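Local coordinates for carbohydrate deacetylase Agd3 (PDB 6NWZ), which removes acetyl groups from the N-acetylated sugars of galactosaminogalactan, an exopolysaccharide of Aspergillus fumigatus, and is required for the fungus to form biofilm, at residues 115-120 / 235-240; 143-148 / 162-167; 149-154 / 181-186; 156-161 / 583-588; 199-204 / 212-217. All coordinates share one frame; numbering follows the deposited sequence.

In the fold
Contact 1 opens on strand 115-119 and closes on the last turn of helix 224-237; contacts 2, 3 and 5 are nested inside that loop. Contact 2 pairs strand 144-147 with the chain at 162-167. Before it closes, contact 3 opens at 149-154, and contact 4 opens at 156-161, so the three cross one another. Contact 3 closes on strand 182-188, and contact 5 then pairs the hairpin strands 198-206 and 209-214. Contact 4 stays open longest: it crosses contact 1 too and closes at 583-588, tying the CBM87 region to the deacetylase region. The other four knit the CBM87 strands to one another and to helix 224-237.

Contact 1 of 5, residues 115-120 / 235-240; sequences RMVQFD and TWLTRG
The C-terminal turn of helix 224-237, closed by a Schellman motif at R239, receives the side chain of R115, on strand 115-119, and it does so beside a zinc ion bound by E210 and L684. R115 is extended from CG to NE and lies across one face of W236. Its CD sits 3.5 Å from the centroid of the W236 six-membered ring, a CH-pi contact, while CZ is 3.8 Å from the centroid of the five-membered ring. The guanidinium is nearly flat on the indole, with planes 11° apart, so stacking and cation-pi attraction act together. R115 NH1 also gives a 2.7 Å hydrogen bond to W236 O, with that oxygen close to the guanidinium plane; one residue thus supplies both the platform and the acceptor that fixes the rotation.

R239 comes over the opposite face of the R115 guanidinium with its CG, and R239 NH2 is 3.6 Å from R115 NE. E210 supplies a negative charge here, with a salt bridge to R115 NE, while R239 NH2 bonds to L684 O. Farther along the strand, V117 CG2 meets W236 CE3 at the ring edge (3.9 Å) and L237 CD1 at 4.0 Å, and L237 CD1 also rests on the backbone of R115.

Strand 115-119 runs between strands 76-80 and 209-214, parallel to both. M116 reaches helix 99-112, whereas V117 meets helix 224-237.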
# COMPACT_ATOMS: atom_id res chain seq x y z
N ARG A 115 13.53 6.58 23.89
CA ARG A 115 13.95 7.55 22.90
C ARG A 115 12.80 8.49 22.54
O ARG A 115 11.62 8.20 22.77
CB ARG A 115 14.46 6.84 21.65
CG ARG A 115 15.77 6.10 21.87
CD ARG A 115 16.15 5.24 20.68
NE ARG A 115 17.51 4.73 20.79
CZ ARG A 115 18.09 3.96 19.87
NH1 ARG A 115 17.44 3.61 18.77
NH2 ARG A 115 19.34 3.54 20.05
N MET A 116 13.17 9.65 21.98
CA MET A 116 12.21 10.66 21.55
C MET A 116 12.53 11.10 20.13
O MET A 116 13.70 11.26 19.77
CB MET A 116 12.22 11.87 22.49
CG MET A 116 11.40 13.05 21.99
SD MET A 116 11.42 14.45 23.12
CE MET A 116 10.56 13.77 24.53
N VAL A 117 11.48 11.31 19.34
CA VAL A 117 11.60 11.80 17.97
C VAL A 117 10.89 13.14 17.88
O VAL A 117 9.76 13.28 18.36
CB VAL A 117 11.02 10.79 16.96
CG1 VAL A 117 10.94 11.42 15.57
CG2 VAL A 117 11.87 9.53 16.94
N GLN A 118 11.54 14.12 17.27
CA GLN A 118 10.94 15.43 17.02
C GLN A 118 11.13 15.78 15.55
O GLN A 118 12.26 15.79 15.05
CB GLN A 118 11.56 16.50 17.91
CG GLN A 118 11.39 16.25 19.38
CD GLN A 118 11.31 17.53 20.17
OE1 GLN A 118 10.60 18.47 19.78
NE2 GLN A 118 12.02 17.60 21.28
N PHE A 119 10.04 16.08 14.87
CA PHE A 119 10.10 16.52 13.48
C PHE A 119 9.31 17.81 13.32
O PHE A 119 8.44 18.14 14.13
CB PHE A 119 9.60 15.44 12.50
CG PHE A 119 8.15 15.03 12.69
CD1 PHE A 119 7.12 15.81 12.18
CD2 PHE A 119 7.83 13.85 13.33
CE1 PHE A 119 5.79 15.42 12.33
CE2 PHE A 119 6.51 13.45 13.49
CZ PHE A 119 5.49 14.24 12.99
N ASP A 120 9.63 18.53 12.24
CA ASP A 120 9.08 19.86 11.97
C ASP A 120 9.49 20.85 13.06
O ASP A 120 8.69 21.66 13.52
CB ASP A 120 7.56 19.81 11.81
CG ASP A 120 6.99 21.07 11.18
OD1 ASP A 120 7.77 21.84 10.60
OD2 ASP A 120 5.77 21.28 11.28
N THR A 235 11.90 3.10 13.00
CA THR A 235 12.84 2.01 13.30
C THR A 235 13.78 2.39 14.43
O THR A 235 14.11 1.56 15.28
CB THR A 235 13.65 1.65 12.05
OG1 THR A 235 12.77 1.41 10.94
CG2 THR A 235 14.46 0.39 12.31
N TRP A 236 14.22 3.65 14.46
CA TRP A 236 15.11 4.10 15.52
C TRP A 236 14.38 4.20 16.85
O TRP A 236 14.91 3.81 17.90
CB TRP A 236 15.75 5.44 15.15
CG TRP A 236 16.68 5.98 16.19
CD1 TRP A 236 17.99 5.66 16.36
CD2 TRP A 236 16.37 6.94 17.21
NE1 TRP A 236 18.52 6.36 17.42
CE2 TRP A 236 17.54 7.15 17.96
CE3 TRP A 236 15.21 7.64 17.56
CZ2 TRP A 236 17.59 8.03 19.04
CZ3 TRP A 236 15.26 8.52 18.63
CH2 TRP A 236 16.45 8.70 19.36
N LEU A 237 13.15 4.73 16.83
CA LEU A 237 12.40 4.90 18.07
C LEU A 237 12.10 3.57 18.74
O LEU A 237 12.07 3.48 19.97
CB LEU A 237 11.10 5.65 17.81
CG LEU A 237 10.26 6.04 19.02
CD1 LEU A 237 11.05 6.99 19.90
CD2 LEU A 237 8.96 6.67 18.57
N THR A 238 11.87 2.52 17.95
CA THR A 238 11.53 1.21 18.49
C THR A 238 12.74 0.29 18.60
O THR A 238 12.58 -0.86 19.03
CB THR A 238 10.46 0.54 17.61
OG1 THR A 238 11.00 0.28 16.32
CG2 THR A 238 9.24 1.43 17.48
N ARG A 239 13.93 0.75 18.22
CA ARG A 239 15.13 -0.08 18.13
C ARG A 239 14.93 -1.32 17.26
O ARG A 239 15.62 -2.32 17.44
CB ARG A 239 15.62 -0.49 19.52
CG ARG A 239 16.14 0.66 20.37
CD ARG A 239 16.53 0.19 21.76
NE ARG A 239 17.24 1.22 22.51
CZ ARG A 239 16.64 2.14 23.26
NH1 ARG A 239 15.32 2.16 23.36
NH2 ARG A 239 17.36 3.04 23.91
N GLY A 240 13.99 -1.26 16.31
CA GLY A 240 13.68 -2.41 15.48
C GLY A 240 12.85 -3.49 16.15
O GLY A 240 12.68 -4.56 15.56

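Contact 2 of 5, residues 143-148 / 162-167; sequences QLLSFT and ATVSTE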
# COMPACT_ATOMS: atom_id res chain seq x y z
N GLN A 143 15.16 21.21 -3.37
CA GLN A 143 16.39 20.96 -2.63
C GLN A 143 16.42 19.48 -2.31
O GLN A 143 15.55 18.98 -1.59
CB GLN A 143 16.48 21.79 -1.35
CG GLN A 143 17.82 21.65 -0.64
CD GLN A 143 18.06 22.74 0.39
OE1 GLN A 143 17.16 23.11 1.14
NE2 GLN A 143 19.29 23.26 0.43
N LEU A 144 17.42 18.77 -2.83
CA LEU A 144 17.50 17.33 -2.66
C LEU A 144 17.93 16.99 -1.24
O LEU A 144 18.76 17.68 -0.64
CB LEU A 144 18.46 16.72 -3.67
CG LEU A 144 17.97 16.87 -5.11
CD1 LEU A 144 18.83 16.05 -6.04
CD2 LEU A 144 16.51 16.45 -5.22
N LEU A 145 17.35 15.92 -0.71
CA LEU A 145 17.61 15.44 0.65
C LEU A 145 18.00 13.97 0.59
O LEU A 145 17.47 13.22 -0.23
CB LEU A 145 16.36 15.63 1.53
CG LEU A 145 16.20 14.81 2.81
CD1 LEU A 145 17.23 15.20 3.82
CD2 LEU A 145 14.81 15.01 3.38
N SER A 146 18.93 13.57 1.45
CA SER A 146 19.36 12.18 1.46
C SER A 146 19.91 11.83 2.83
O SER A 146 20.49 12.67 3.52
CB SER A 146 20.43 11.92 0.40
OG SER A 146 21.65 12.53 0.80
N PHE A 147 19.73 10.57 3.22
CA PHE A 147 20.37 10.05 4.42
C PHE A 147 21.86 9.84 4.17
O PHE A 147 22.25 9.23 3.17
CB PHE A 147 19.73 8.73 4.86
CG PHE A 147 18.40 8.90 5.52
CD1 PHE A 147 18.31 9.48 6.78
CD2 PHE A 147 17.24 8.48 4.89
CE1 PHE A 147 17.09 9.64 7.39
CE2 PHE A 147 16.01 8.64 5.50
CZ PHE A 147 15.94 9.22 6.75
N THR A 148 22.69 10.36 5.07
CA THR A 148 24.13 10.19 4.97
C THR A 148 24.67 9.15 5.94
O THR A 148 25.82 8.72 5.80
CB THR A 148 24.84 11.52 5.20
OG1 THR A 148 24.46 12.05 6.47
CG2 THR A 148 24.46 12.50 4.11
N ALA A 162 20.69 7.98 -1.37
CA ALA A 162 19.67 8.14 -2.39
C ALA A 162 18.89 9.42 -2.13
O ALA A 162 18.34 9.61 -1.04
CB ALA A 162 18.73 6.93 -2.41
N THR A 163 18.84 10.30 -3.13
CA THR A 163 18.24 11.62 -2.95
C THR A 163 16.73 11.56 -3.13
O THR A 163 16.22 10.83 -3.98
CB THR A 163 18.83 12.63 -3.94
OG1 THR A 163 18.79 12.08 -5.26
CG2 THR A 163 20.27 12.96 -3.58
N VAL A 164 16.02 12.33 -2.31
CA VAL A 164 14.58 12.51 -2.41
C VAL A 164 14.28 14.01 -2.44
O VAL A 164 15.15 14.85 -2.20
CB VAL A 164 13.81 11.84 -1.25
CG1 VAL A 164 13.99 10.32 -1.31
CG2 VAL A 164 14.25 12.40 0.09
N SER A 165 13.03 14.34 -2.75
CA SER A 165 12.63 15.72 -2.97
C SER A 165 12.05 16.33 -1.70
O SER A 165 11.30 15.68 -0.97
CB SER A 165 11.60 15.81 -4.09
OG SER A 165 11.10 17.13 -4.20
N THR A 166 12.40 17.60 -1.45
CA THR A 166 11.83 18.36 -0.35
C THR A 166 10.83 19.41 -0.83
O THR A 166 10.32 20.17 -0.01
CB THR A 166 12.92 19.06 0.46
OG1 THR A 166 13.64 19.97 -0.38
CG2 THR A 166 13.88 18.04 1.05
N GLU A 167 10.56 19.46 -2.13
CA GLU A 167 9.69 20.50 -2.67
C GLU A 167 8.32 20.43 -2.01
O GLU A 167 7.69 19.38 -1.97
CB GLU A 167 9.58 20.33 -4.19
CG GLU A 167 8.81 21.43 -4.90
CD GLU A 167 9.00 21.39 -6.40
OE1 GLU A 167 10.07 20.95 -6.85
OE2 GLU A 167 8.07 21.79 -7.14
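T166 carries OG1 between its backbone N and carbonyl carbon (chi1 61°), which turns the hydroxyl to Q143 O and leaves CG2 to lie against L145. The hydroxyl donates to Q143 O, though the modelled length is too short to take literally; a weak bond of 3.4 Å from T166 N reaches the same Q143 O, and T166 N also bonds to E142. T166 CG2 packs on L145 CB at 3.5 Å, the two side chains crossing at about a right angle.

The firm part of the pairing is L145 with V164, an antiparallel hydrogen-bonded pair. L145 N donates to V164 O at 2.9 Å (163°), and V164 N returns a bond of 2.7 Å to L145 O, so the N and the O of each residue are both used. T163 CA adds a C-H...O contact to L145 O at 3.2 Å. The side chains of L145 and V164 leave on the same side and run alongside each other, with V164 CG2 4.1 Å from L145 CB. L144 emerges the other way, and its CD1 meets T163 CB at 4.0 Å; S146 CB lies against A162 O.

Past the paired residues the second segment turns: S165 OG accepts from E167 N in an ST turn and is also bonded to E142. The amide of Q143 is held by H171 and by A189 O.

Strand 144-147 lies between strand 182-188 and the short 164-165 segment, antiparallel to both. L145 and V164 pack on helix 224-237, and V164 also reaches L584 at the end of helix 569-584.

Contact 3 of 5, residues 149-154 / 181-186; sequences DTSDFP and NTKEIA. With NAG (2-acetamido-2-deoxy-beta-D-glucopyranose), chain C.
K183 is the first residue of 181-186 to reach across, two places after N181, whose ND2 lies 3.3 Å from O5 of a GlcNAc in a protein-linked glycan. The lysine chain bends at its third torsion (chi3 -69°), and this brings NZ between two carboxylates in a salt-bridge network of D149, D152 and K183. D152 OD2 forms a salt bridge with K183 NZ at 2.7 Å through the syn lone pair, meeting the lysine from the opposite direction; D149 OD2, salt-bridged 2.9 Å from K183 NZ, is approached from above its carboxylate plane. The other oxygen, D149 OD1, accepts from S151 N, an Asx turn, and also from S151 OG, so this carboxylate is held at both oxygens.

E184 contributes its carbonyl: a water donates to E184 O and to D149 OD2. I185 O then receives a weak bond from D149 N at 3.4 Å. The I185 side chain packs with CB against D149 O and CD1 4.0 Å from F153 CE1.

F153 ends a type I turn begun at T150 and tucks against helix 224-237 and M212 of strand 209-214. Strand 182-188 itself lies between strands 144-147 and 198-206, antiparallel to both.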
# COMPACT_ATOMS: atom_id res chain seq x y z
N ASP A 149 23.87 8.72 6.91
CA ASP A 149 24.31 7.72 7.88
C ASP A 149 23.06 7.01 8.40
O ASP A 149 22.23 7.63 9.07
CB ASP A 149 25.10 8.36 9.01
CG ASP A 149 25.68 7.34 9.99
OD1 ASP A 149 25.54 6.12 9.75
OD2 ASP A 149 26.27 7.77 11.00
N THR A 150 22.93 5.73 8.06
CA THR A 150 21.81 4.90 8.51
C THR A 150 22.24 3.86 9.53
O THR A 150 21.47 2.94 9.82
CB THR A 150 21.15 4.22 7.31
OG1 THR A 150 22.10 3.37 6.65
CG2 THR A 150 20.64 5.25 6.33
N SER A 151 23.44 4.00 10.10
CA SER A 151 23.97 3.00 11.02
C SER A 151 23.24 2.96 12.36
O SER A 151 23.42 1.99 13.10
CB SER A 151 25.46 3.25 11.26
OG SER A 151 25.66 4.50 11.89
N ASP A 152 22.44 3.97 12.68
CA ASP A 152 21.69 3.96 13.93
C ASP A 152 20.35 3.24 13.81
O ASP A 152 19.71 2.97 14.83
CB ASP A 152 21.46 5.39 14.42
CG ASP A 152 22.76 6.10 14.78
OD1 ASP A 152 23.24 5.92 15.92
OD2 ASP A 152 23.31 6.83 13.93
N PHE A 153 19.91 2.93 12.59
CA PHE A 153 18.66 2.20 12.36
C PHE A 153 18.86 1.27 11.17
O PHE A 153 18.22 1.43 10.12
CB PHE A 153 17.50 3.18 12.13
CG PHE A 153 17.88 4.40 11.33
CD1 PHE A 153 18.36 5.54 11.97
CD2 PHE A 153 17.74 4.41 9.95
CE1 PHE A 153 18.70 6.66 11.23
CE2 PHE A 153 18.08 5.53 9.22
CZ PHE A 153 18.57 6.66 9.86
N PRO A 154 19.74 0.27 11.30
CA PRO A 154 20.08 -0.55 10.14
C PRO A 154 18.95 -1.45 9.66
O PRO A 154 18.91 -1.77 8.46
CB PRO A 154 21.29 -1.36 10.63
CG PRO A 154 21.12 -1.42 12.11
CD PRO A 154 20.48 -0.13 12.51
N ASN A 181 27.95 15.60 21.04
CA ASN A 181 26.63 15.17 21.49
C ASN A 181 25.61 15.08 20.36
O ASN A 181 24.47 14.67 20.61
CB ASN A 181 26.09 16.10 22.58
CG ASN A 181 25.96 17.55 22.13
OD1 ASN A 181 25.71 17.83 20.95
ND2 ASN A 181 26.14 18.47 23.06
N THR A 182 25.97 15.47 19.14
CA THR A 182 25.03 15.52 18.02
C THR A 182 25.73 15.05 16.76
O THR A 182 26.79 15.57 16.41
CB THR A 182 24.49 16.94 17.82
OG1 THR A 182 23.84 17.39 19.03
CG2 THR A 182 23.50 16.98 16.67
N LYS A 183 25.14 14.06 16.09
CA LYS A 183 25.63 13.56 14.81
C LYS A 183 24.59 13.84 13.73
O LYS A 183 23.40 14.00 14.00
CB LYS A 183 25.92 12.06 14.85
CG LYS A 183 24.67 11.20 14.97
CD LYS A 183 25.01 9.73 15.09
CE LYS A 183 25.59 9.19 13.80
NZ LYS A 183 25.81 7.72 13.90
N GLU A 184 25.06 13.89 12.48
CA GLU A 184 24.20 14.13 11.33
C GLU A 184 23.83 12.81 10.67
O GLU A 184 24.71 11.96 10.44
CB GLU A 184 24.91 15.05 10.33
CG GLU A 184 24.33 15.01 8.92
CD GLU A 184 25.02 15.96 7.96
OE1 GLU A 184 25.03 17.19 8.22
OE2 GLU A 184 25.56 15.48 6.95
N ILE A 185 22.55 12.63 10.37
CA ILE A 185 22.08 11.45 9.66
C ILE A 185 21.48 11.78 8.30
O ILE A 185 21.36 10.87 7.46
CB ILE A 185 21.06 10.64 10.50
CG1 ILE A 185 19.76 11.42 10.67
CG2 ILE A 185 21.64 10.28 11.86
CD1 ILE A 185 18.63 10.61 11.25
N ALA A 186 21.09 13.02 8.05
CA ALA A 186 20.55 13.43 6.76
C ALA A 186 21.12 14.79 6.39
O ALA A 186 21.55 15.56 7.25
CB ALA A 186 19.01 13.49 6.77
C1 NAG C . 29.96 18.95 23.76
C2 NAG C . 30.57 19.87 24.82
C3 NAG C . 31.35 19.05 25.85
C4 NAG C . 30.48 17.94 26.42
C5 NAG C . 29.90 17.10 25.29
C6 NAG C . 28.96 16.02 25.77
C7 NAG C . 31.37 22.17 24.49
C8 NAG C . 32.34 23.05 23.77
N2 NAG C . 31.44 20.87 24.20
O3 NAG C . 31.79 19.92 26.89
O4 NAG C . 31.26 17.11 27.27
O5 NAG C . 29.16 17.94 24.39
O6 NAG C . 27.79 16.56 26.37
O7 NAG C . 30.56 22.61 25.30
O HOH W 1 26.90 10.56 10.94

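Contact 4 of 5, residues 156-161 / 583-588; sequences AGLKTG and RLVDWP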
# COMPACT_ATOMS: atom_id res chain seq x y z
N ALA A 156 16.00 -0.61 9.23
CA ALA A 156 15.05 0.16 8.44
C ALA A 156 15.20 -0.10 6.95
O ALA A 156 14.25 0.13 6.20
CB ALA A 156 15.21 1.66 8.74
N GLY A 157 16.36 -0.57 6.51
CA GLY A 157 16.54 -0.93 5.12
C GLY A 157 16.59 0.24 4.16
O GLY A 157 16.33 0.05 2.97
N LEU A 158 16.90 1.44 4.65
CA LEU A 158 17.00 2.60 3.78
C LEU A 158 18.38 2.63 3.13
O LEU A 158 19.40 2.43 3.81
CB LEU A 158 16.74 3.88 4.57
CG LEU A 158 15.44 3.90 5.36
CD1 LEU A 158 15.27 5.23 6.08
CD2 LEU A 158 14.26 3.64 4.44
N LYS A 159 18.42 2.88 1.83
CA LYS A 159 19.68 2.93 1.09
C LYS A 159 20.30 4.31 1.24
O LYS A 159 19.69 5.32 0.86
CB LYS A 159 19.46 2.56 -0.37
CG LYS A 159 19.23 1.07 -0.57
CD LYS A 159 19.06 0.65 -2.02
CE LYS A 159 18.83 -0.86 -2.11
NZ LYS A 159 18.50 -1.35 -3.48
N THR A 160 21.51 4.35 1.78
CA THR A 160 22.20 5.60 2.06
C THR A 160 22.54 6.33 0.77
O THR A 160 22.91 5.72 -0.24
CB THR A 160 23.47 5.32 2.86
OG1 THR A 160 23.18 4.38 3.91
CG2 THR A 160 24.02 6.60 3.48
N GLY A 161 22.41 7.66 0.80
CA GLY A 161 22.83 8.50 -0.31
C GLY A 161 21.79 8.72 -1.39
O GLY A 161 22.00 9.57 -2.26
N ARG A 583 15.62 1.78 -5.63
CA ARG A 583 16.60 2.84 -5.42
C ARG A 583 16.55 3.39 -4.00
O ARG A 583 17.57 3.86 -3.48
CB ARG A 583 16.37 3.96 -6.43
CG ARG A 583 17.36 5.09 -6.29
CD ARG A 583 17.05 6.21 -7.25
NE ARG A 583 15.95 7.06 -6.80
CZ ARG A 583 16.11 8.13 -6.02
NH1 ARG A 583 17.32 8.47 -5.61
NH2 ARG A 583 15.06 8.85 -5.66
N LEU A 584 15.38 3.35 -3.35
CA LEU A 584 15.18 3.93 -2.03
C LEU A 584 15.38 2.94 -0.89
O LEU A 584 15.99 3.30 0.13
CB LEU A 584 13.78 4.54 -1.93
CG LEU A 584 13.45 5.63 -2.95
CD1 LEU A 584 12.01 6.06 -2.81
CD2 LEU A 584 14.39 6.82 -2.81
N VAL A 585 14.87 1.71 -1.01
CA VAL A 585 14.91 0.73 0.07
C VAL A 585 15.42 -0.60 -0.49
O VAL A 585 15.48 -0.81 -1.70
CB VAL A 585 13.53 0.53 0.72
CG1 VAL A 585 13.00 1.85 1.26
CG2 VAL A 585 12.56 -0.05 -0.29
N ASP A 586 15.77 -1.51 0.43
CA ASP A 586 16.15 -2.86 0.05
C ASP A 586 15.08 -3.89 0.41
O ASP A 586 15.36 -5.09 0.42
CB ASP A 586 17.49 -3.25 0.67
CG ASP A 586 17.47 -3.22 2.19
OD1 ASP A 586 16.91 -4.16 2.80
OD2 ASP A 586 18.00 -2.25 2.77
N TRP A 587 13.87 -3.44 0.71
CA TRP A 587 12.81 -4.35 1.11
C TRP A 587 12.40 -5.24 -0.06
O TRP A 587 12.57 -4.89 -1.23
CB TRP A 587 11.59 -3.57 1.60
CG TRP A 587 11.88 -2.51 2.61
CD1 TRP A 587 12.98 -2.42 3.42
CD2 TRP A 587 11.05 -1.39 2.93
NE1 TRP A 587 12.89 -1.30 4.22
CE2 TRP A 587 11.71 -0.66 3.94
CE3 TRP A 587 9.82 -0.94 2.47
CZ2 TRP A 587 11.17 0.51 4.48
CZ3 TRP A 587 9.29 0.22 3.01
CH2 TRP A 587 9.96 0.92 4.00
N PRO A 588 11.85 -6.41 0.24
CA PRO A 588 11.27 -7.24 -0.82
C PRO A 588 9.97 -6.65 -1.35
O PRO A 588 9.29 -5.87 -0.68
CB PRO A 588 11.02 -8.59 -0.13
CG PRO A 588 11.86 -8.56 1.11
CD PRO A 588 11.90 -7.12 1.53
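W587 turns the edge of its indole to A156: NE1 donates to A156 O at 2.8 Å (154°). A156 O lies in the indole plane, while NE1 approaches it tilted from the carbonyl plane. Over the centre of one indole face sits V585 CB, from the same segment, and L158 CD2 comes in obliquely near CZ2. Outside the pair, R246 makes a cation-pi contact with this ring and H231 meets it edge-to-face. The carboxylate of D586 lies beside G157, its OD2 3.1 Å from G157 CA; OD1 is bonded to S660 OG, and a zinc ion lies about 4 Å from the D586 side chain at the nearest atoms. G157 has positive phi (71°) and no side chain, which lets indole edge and carboxylate approach its backbone directly.

The backbones are bridged at L158 and V585. D586 N donates to G157 O at 3.0 Å, in the carbonyl plane, and K159 N donates to L584 O, also at 3.0 Å and nearly straight (172°). L158 CD2 packs on V585 CG1 at 3.9 Å. K159 stretches out past V585 O, its CE 3.4 Å from that oxygen, to deliver NZ to V582 O and N293 OD1.

All three hydrogen bonds thus end on backbone carbonyls, and two of their donors are backbone too, so the polar grip between these two segments depends mainly on main-chain geometry. The positive end of K159, lodged by the C terminus of helix 569-584, would probably be welcomed by the helix dipole.

Contact 5 of 5, residues 199-204 / 212-217; sequences TAAVIN and MAFFIG
F215 can be followed outward over the chain at A200. Its CB lies 3.5 Å from A200 O, and CD2 stays close to the same oxygen at 3.6 Å. Further out, F215 CE2 meets V202 CG1 at 3.9 Å and T199 CG2 at 4.1 Å, and CZ reaches V202 CG2 at 4.0 Å. With CG anti to the carbonyl carbon (chi1 -55°), the ring leans back across the partner strand, crossing V202 at about a right angle while T199 O stands at its edge. The backbone below is pinned as well: F215 N donates to A200 O at 3.0 Å.

These strands, 198-206 and 209-214, form an antiparallel beta hairpin within the CBM87 region. V202 and A213 are its hydrogen-bonded pair here, each N donating to the other's O, and V202 CG2 rests on A213 CB on the same side as F215. The non-hydrogen-bonded pairs turn their side chains the other way. A201 CB stands over one face of F214, 4.1 Å from the ring centroid and 27° off its normal, a CH-pi contact. M212 bends at its third torsion (chi3 -72°), bringing CE to I203 CD1 at 3.6 Å. Both of these side chains also touch W236 of helix 224-237, and M212 meets I185 of strand 182-188, the neighbour of strand 198-206 on its other edge.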
# COMPACT_ATOMS: atom_id res chain seq x y z
N THR A 199 22.91 20.38 7.22
CA THR A 199 22.34 19.32 8.04
C THR A 199 20.82 19.34 7.97
O THR A 199 20.20 20.40 8.14
CB THR A 199 22.80 19.46 9.48
OG1 THR A 199 24.22 19.23 9.55
CG2 THR A 199 22.08 18.46 10.37
N ALA A 200 20.22 18.18 7.75
CA ALA A 200 18.77 18.05 7.66
C ALA A 200 18.15 17.29 8.82
O ALA A 200 17.01 17.57 9.17
CB ALA A 200 18.38 17.36 6.35
N ALA A 201 18.86 16.33 9.41
CA ALA A 201 18.36 15.61 10.56
C ALA A 201 19.54 15.15 11.40
O ALA A 201 20.62 14.88 10.87
CB ALA A 201 17.48 14.42 10.14
N VAL A 202 19.33 15.07 12.71
CA VAL A 202 20.39 14.76 13.66
C VAL A 202 19.89 13.71 14.65
O VAL A 202 18.70 13.43 14.75
CB VAL A 202 20.88 16.00 14.43
CG1 VAL A 202 21.46 17.03 13.48
CG2 VAL A 202 19.75 16.61 15.25
N ILE A 203 20.85 13.12 15.37
CA ILE A 203 20.58 12.30 16.54
C ILE A 203 21.37 12.90 17.70
O ILE A 203 22.58 13.11 17.59
CB ILE A 203 20.97 10.83 16.33
CG1 ILE A 203 20.04 10.16 15.32
CG2 ILE A 203 20.91 10.08 17.64
CD1 ILE A 203 20.32 8.67 15.17
N ASN A 204 20.68 13.16 18.81
CA ASN A 204 21.29 13.78 19.97
C ASN A 204 21.52 12.75 21.06
O ASN A 204 20.72 11.83 21.24
CB ASN A 204 20.41 14.91 20.52
CG ASN A 204 20.11 15.97 19.49
OD1 ASN A 204 18.95 16.21 19.15
ND2 ASN A 204 21.15 16.62 18.99
N MET A 212 16.04 12.06 18.24
CA MET A 212 16.19 12.21 16.79
C MET A 212 15.35 13.39 16.35
O MET A 212 14.14 13.44 16.62
CB MET A 212 15.78 10.92 16.06
CG MET A 212 15.76 11.06 14.54
SD MET A 212 15.42 9.53 13.64
CE MET A 212 16.94 8.62 13.88
N ALA A 213 15.99 14.36 15.69
CA ALA A 213 15.36 15.63 15.33
C ALA A 213 15.42 15.83 13.82
O ALA A 213 16.49 15.72 13.21
CB ALA A 213 16.03 16.80 16.04
N PHE A 214 14.27 16.16 13.23
CA PHE A 214 14.15 16.42 11.80
C PHE A 214 13.86 17.90 11.58
O PHE A 214 12.83 18.41 12.04
CB PHE A 214 13.05 15.56 11.17
CG PHE A 214 13.44 14.13 10.92
CD1 PHE A 214 13.33 13.18 11.92
CD2 PHE A 214 13.91 13.73 9.68
CE1 PHE A 214 13.68 11.86 11.69
CE2 PHE A 214 14.27 12.42 9.44
CZ PHE A 214 14.15 11.48 10.45
N PHE A 215 14.77 18.59 10.88
CA PHE A 215 14.61 20.00 10.55
C PHE A 215 13.80 20.21 9.28
O PHE A 215 14.12 21.08 8.46
CB PHE A 215 15.99 20.65 10.42
CG PHE A 215 16.87 20.46 11.63
CD1 PHE A 215 16.36 20.64 12.91
CD2 PHE A 215 18.19 20.09 11.49
CE1 PHE A 215 17.16 20.47 14.02
CE2 PHE A 215 19.00 19.91 12.60
CZ PHE A 215 18.48 20.10 13.87
N ILE A 216 12.73 19.43 9.10
CA ILE A 216 11.88 19.53 7.92
C ILE A 216 10.47 19.14 8.34
O ILE A 216 10.28 18.33 9.26
CB ILE A 216 12.40 18.65 6.76
CG1 ILE A 216 11.52 18.78 5.53
CG2 ILE A 216 12.52 17.19 7.19
CD1 ILE A 216 12.05 18.04 4.33
N GLY A 217 9.47 19.74 7.69
CA GLY A 217 8.10 19.38 7.97
C GLY A 217 7.72 18.03 7.40
O GLY A 217 8.33 17.54 6.45